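Local coordinates for protein quinone oxidoreductase 1 (Escherichia coli, PDB 1QOR) that catalyses the NADPH-dependent one-electron reduction of quinones to semiquinones, working as a homodimeric member of the zinc-containing alcohol dehydrogenase family, at residues A[4-16]-A[47-61]. Residues are numbered along the deposited sequence; the frame is centred on the assembly and turned at random.
Sequences RIEFHKHGGPEVL and IRSGLYPPPSLPSGL
Phe7 and Ser59 form a single antiparallel bridge, a hydrogen-bonded pair, where the N-terminal segment 4-16 runs against the proline-rich loop that leaves helix 42-49. Phe7 N gives its hydrogen to Ser59 O at 2.9 Å, and Ser59 N returns one to Phe7 O at 2.8 Å. The Phe7 ring sits between helix end and loop: Arg48 CA lies over one face, while Leu57 CD2 approaches Phe7 CE2 at 3.5 Å and Ile47 CG2, Pro54 CG and Leu61 CG pack around Phe7 CZ and CE1. A chi1 of 65°, with CG between the backbone N and carbonyl carbon, swings the ring in among these groups. Next along, Pro58, preceded by a cis peptide, lays CG over the centre of the His8 ring, a CH-pi contact; His8 NE2 in turn reaches Glu6 OE2 on its anti lone pair.

Helix 42-49 ends in a Schellman motif at Gly50, whose positive phi (98°) suits glycine and whose CA stands 3.4 Å from the centroid of the His10 ring, over its face. Two bonds tie this helix end to the Gly11-Gly12 turn: Gly11 N to Arg48 O at 3.2 Å, and Arg48 NH1 to Gly11 O at 3.0 Å, the latter in the guanidinium plane and on a carbonyl lone pair. Arg48 CG is anti to the backbone N (chi1 -170°), and bends further out carry the guanidinium against Pro13, one face toward Pro13 N; NH2 forms a salt bridge with Glu315. A leucine in place of Arg48 would probably leave Gly11 O and the Glu315 carboxylate without these partners. Helix 42-49 holds Phe42 to Tyr46, which bind NADP(+). The contact packs the N-terminal segment onto the end of this helix in the GroES-like domain of the alcohol dehydrogenase fold.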
# COMPACT_ATOMS: atom_id res chain seq x y z
N ARG A 4 -27.47 -17.98 23.73
CA ARG A 4 -26.50 -17.16 23.02
C ARG A 4 -25.31 -17.04 23.96
O ARG A 4 -25.42 -17.32 25.16
CB ARG A 4 -27.06 -15.76 22.71
CG ARG A 4 -26.98 -14.76 23.89
CD ARG A 4 -27.85 -13.50 23.72
NE ARG A 4 -27.50 -12.68 22.55
CZ ARG A 4 -26.68 -11.61 22.57
NH1 ARG A 4 -26.10 -11.20 23.70
NH2 ARG A 4 -26.46 -10.93 21.44
N ILE A 5 -24.16 -16.72 23.39
CA ILE A 5 -22.96 -16.52 24.19
C ILE A 5 -22.80 -15.02 24.28
O ILE A 5 -23.09 -14.30 23.31
CB ILE A 5 -21.70 -17.11 23.51
CG1 ILE A 5 -21.77 -18.64 23.46
CG2 ILE A 5 -20.45 -16.67 24.24
CD1 ILE A 5 -21.84 -19.31 24.82
N GLU A 6 -22.37 -14.54 25.43
CA GLU A 6 -22.12 -13.12 25.55
C GLU A 6 -21.04 -12.82 26.55
O GLU A 6 -20.61 -13.71 27.28
CB GLU A 6 -23.41 -12.34 25.84
CG GLU A 6 -24.02 -12.59 27.17
CD GLU A 6 -25.20 -11.66 27.41
OE1 GLU A 6 -26.11 -11.62 26.53
OE2 GLU A 6 -25.19 -10.98 28.46
N PHE A 7 -20.47 -11.63 26.42
CA PHE A 7 -19.42 -11.21 27.34
C PHE A 7 -19.75 -9.78 27.79
O PHE A 7 -20.34 -9.00 27.05
CB PHE A 7 -17.99 -11.39 26.72
CG PHE A 7 -17.72 -10.51 25.53
CD1 PHE A 7 -18.20 -10.85 24.26
CD2 PHE A 7 -16.97 -9.34 25.67
CE1 PHE A 7 -17.93 -10.02 23.14
CE2 PHE A 7 -16.70 -8.51 24.58
CZ PHE A 7 -17.18 -8.85 23.30
N HIS A 8 -19.49 -9.52 29.07
CA HIS A 8 -19.77 -8.25 29.74
C HIS A 8 -18.51 -7.41 29.94
O HIS A 8 -18.59 -6.25 30.37
CB HIS A 8 -20.43 -8.53 31.11
CG HIS A 8 -21.80 -9.13 31.03
ND1 HIS A 8 -22.84 -8.74 31.85
CD2 HIS A 8 -22.31 -10.10 30.23
CE1 HIS A 8 -23.93 -9.44 31.56
NE2 HIS A 8 -23.63 -10.28 30.57
N LYS A 9 -17.35 -8.00 29.64
CA LYS A 9 -16.08 -7.31 29.81
C LYS A 9 -15.06 -7.95 28.90
O LYS A 9 -15.20 -9.13 28.55
CB LYS A 9 -15.58 -7.46 31.26
CG LYS A 9 -15.50 -8.91 31.71
CD LYS A 9 -14.93 -9.08 33.10
CE LYS A 9 -13.54 -8.46 33.15
NZ LYS A 9 -12.70 -8.97 34.31
N HIS A 10 -14.02 -7.21 28.53
CA HIS A 10 -12.98 -7.77 27.70
C HIS A 10 -12.00 -8.63 28.46
O HIS A 10 -11.73 -8.40 29.64
CB HIS A 10 -12.26 -6.68 26.95
CG HIS A 10 -13.05 -6.15 25.82
ND1 HIS A 10 -13.36 -4.82 25.67
CD2 HIS A 10 -13.72 -6.80 24.83
CE1 HIS A 10 -14.19 -4.67 24.65
NE2 HIS A 10 -14.42 -5.86 24.13
N GLY A 11 -11.52 -9.68 27.82
CA GLY A 11 -10.57 -10.52 28.51
C GLY A 11 -10.26 -11.78 27.77
O GLY A 11 -10.43 -11.82 26.56
N GLY A 12 -9.83 -12.80 28.51
CA GLY A 12 -9.48 -14.07 27.93
C GLY A 12 -10.73 -14.86 27.68
O GLY A 12 -11.83 -14.40 28.04
N PRO A 13 -10.61 -16.08 27.14
CA PRO A 13 -11.73 -16.98 26.83
C PRO A 13 -12.73 -17.15 27.99
O PRO A 13 -13.95 -17.30 27.79
CB PRO A 13 -11.02 -18.29 26.49
CG PRO A 13 -9.67 -17.81 25.87
CD PRO A 13 -9.30 -16.72 26.85
N GLU A 14 -12.21 -17.13 29.21
CA GLU A 14 -13.03 -17.26 30.39
C GLU A 14 -14.13 -16.20 30.51
O GLU A 14 -15.09 -16.42 31.24
CB GLU A 14 -12.18 -17.26 31.65
CG GLU A 14 -11.66 -15.89 32.04
CD GLU A 14 -10.52 -15.34 31.14
OE1 GLU A 14 -9.91 -16.13 30.36
OE2 GLU A 14 -10.24 -14.11 31.23
N VAL A 15 -14.09 -15.09 29.78
CA VAL A 15 -15.17 -14.11 29.92
C VAL A 15 -16.41 -14.48 29.14
O VAL A 15 -17.41 -13.79 29.21
CB VAL A 15 -14.77 -12.68 29.48
CG1 VAL A 15 -13.50 -12.25 30.16
CG2 VAL A 15 -14.64 -12.58 27.95
N LEU A 16 -16.37 -15.54 28.35
CA LEU A 16 -17.55 -15.86 27.56
C LEU A 16 -18.58 -16.61 28.40
O LEU A 16 -18.21 -17.54 29.13
CB LEU A 16 -17.15 -16.69 26.32
CG LEU A 16 -16.28 -16.01 25.25
CD1 LEU A 16 -15.92 -17.05 24.21
CD2 LEU A 16 -16.99 -14.81 24.59
N ILE A 47 -12.41 -9.19 19.06
CA ILE A 47 -13.55 -8.55 19.67
C ILE A 47 -13.66 -8.89 21.16
O ILE A 47 -13.71 -7.99 22.02
CB ILE A 47 -14.80 -8.91 18.86
CG1 ILE A 47 -14.74 -8.18 17.53
CG2 ILE A 47 -16.09 -8.56 19.59
CD1 ILE A 47 -15.72 -8.72 16.60
N ARG A 48 -13.56 -10.17 21.49
CA ARG A 48 -13.62 -10.62 22.87
C ARG A 48 -12.51 -10.00 23.73
O ARG A 48 -12.74 -9.61 24.87
CB ARG A 48 -13.50 -12.15 22.91
CG ARG A 48 -13.78 -12.82 24.24
CD ARG A 48 -12.52 -13.30 24.87
NE ARG A 48 -11.88 -14.28 24.03
CZ ARG A 48 -10.57 -14.42 23.80
NH1 ARG A 48 -9.64 -13.65 24.34
NH2 ARG A 48 -10.20 -15.34 22.94
N SER A 49 -11.28 -9.94 23.21
CA SER A 49 -10.13 -9.43 23.95
C SER A 49 -10.08 -7.90 24.02
O SER A 49 -9.38 -7.35 24.85
CB SER A 49 -8.81 -9.98 23.36
OG SER A 49 -8.50 -9.31 22.16
N GLY A 50 -10.86 -7.23 23.17
CA GLY A 50 -10.86 -5.80 23.18
C GLY A 50 -9.99 -5.12 22.13
O GLY A 50 -9.95 -3.89 22.09
N LEU A 51 -9.30 -5.88 21.26
CA LEU A 51 -8.50 -5.25 20.20
C LEU A 51 -9.47 -4.52 19.29
O LEU A 51 -9.14 -3.46 18.79
CB LEU A 51 -7.70 -6.28 19.40
CG LEU A 51 -6.75 -5.81 18.28
CD1 LEU A 51 -5.59 -4.99 18.85
CD2 LEU A 51 -6.18 -7.03 17.58
N TYR A 52 -10.63 -5.14 19.02
CA TYR A 52 -11.70 -4.53 18.21
C TYR A 52 -12.89 -4.43 19.20
O TYR A 52 -13.64 -5.39 19.40
CB TYR A 52 -12.16 -5.42 17.05
CG TYR A 52 -11.24 -5.60 15.86
CD1 TYR A 52 -9.93 -5.07 15.83
CD2 TYR A 52 -11.67 -6.35 14.75
CE1 TYR A 52 -9.08 -5.32 14.72
CE2 TYR A 52 -10.85 -6.59 13.66
CZ TYR A 52 -9.56 -6.08 13.64
OH TYR A 52 -8.75 -6.34 12.55
N PRO A 53 -13.09 -3.25 19.81
CA PRO A 53 -14.20 -3.06 20.78
C PRO A 53 -15.56 -3.11 20.08
O PRO A 53 -15.72 -2.59 18.98
CB PRO A 53 -13.89 -1.69 21.35
CG PRO A 53 -13.47 -0.97 20.12
CD PRO A 53 -12.49 -1.95 19.46
N PRO A 54 -16.54 -3.79 20.69
CA PRO A 54 -17.87 -3.87 20.08
C PRO A 54 -18.64 -2.58 20.22
O PRO A 54 -18.16 -1.65 20.87
CB PRO A 54 -18.55 -5.00 20.86
CG PRO A 54 -17.91 -4.92 22.19
CD PRO A 54 -16.46 -4.62 21.90
N PRO A 55 -19.81 -2.49 19.58
CA PRO A 55 -20.63 -1.27 19.67
C PRO A 55 -20.88 -0.97 21.16
O PRO A 55 -20.82 0.19 21.59
CB PRO A 55 -21.90 -1.67 18.94
CG PRO A 55 -21.37 -2.58 17.85
CD PRO A 55 -20.39 -3.44 18.60
N SER A 56 -21.09 -2.02 21.96
CA SER A 56 -21.29 -1.87 23.38
C SER A 56 -21.24 -3.20 24.13
O SER A 56 -21.34 -4.29 23.53
CB SER A 56 -22.63 -1.19 23.64
OG SER A 56 -23.67 -2.02 23.15
N LEU A 57 -21.11 -3.11 25.46
CA LEU A 57 -21.07 -4.25 26.34
C LEU A 57 -22.33 -4.20 27.22
O LEU A 57 -22.77 -3.12 27.58
CB LEU A 57 -19.79 -4.21 27.19
CG LEU A 57 -18.46 -4.36 26.45
CD1 LEU A 57 -17.23 -4.16 27.35
CD2 LEU A 57 -18.40 -5.73 25.84
N PRO A 58 -22.94 -5.35 27.54
CA PRO A 58 -22.54 -6.71 27.14
C PRO A 58 -22.67 -6.86 25.64
O PRO A 58 -23.32 -6.04 24.98
CB PRO A 58 -23.55 -7.61 27.86
CG PRO A 58 -23.98 -6.79 29.04
CD PRO A 58 -24.12 -5.42 28.41
N SER A 59 -22.06 -7.91 25.11
CA SER A 59 -22.14 -8.12 23.67
C SER A 59 -22.14 -9.58 23.33
O SER A 59 -21.65 -10.42 24.10
CB SER A 59 -20.94 -7.46 23.00
OG SER A 59 -20.97 -7.63 21.60
N GLY A 60 -22.79 -9.89 22.21
CA GLY A 60 -22.78 -11.24 21.68
C GLY A 60 -21.49 -11.33 20.83
O GLY A 60 -20.69 -10.37 20.78
N LEU A 61 -21.31 -12.43 20.10
CA LEU A 61 -20.11 -12.66 19.29
C LEU A 61 -20.42 -13.43 18.00
O LEU A 61 -21.47 -14.07 17.88
CB LEU A 61 -19.14 -13.51 20.12
CG LEU A 61 -17.76 -13.02 20.53
CD1 LEU A 61 -16.84 -14.20 20.70
CD2 LEU A 61 -17.22 -12.06 19.52
O HOH W 1 -24.83 -8.76 20.25
O HOH W 2 -23.76 -14.18 20.75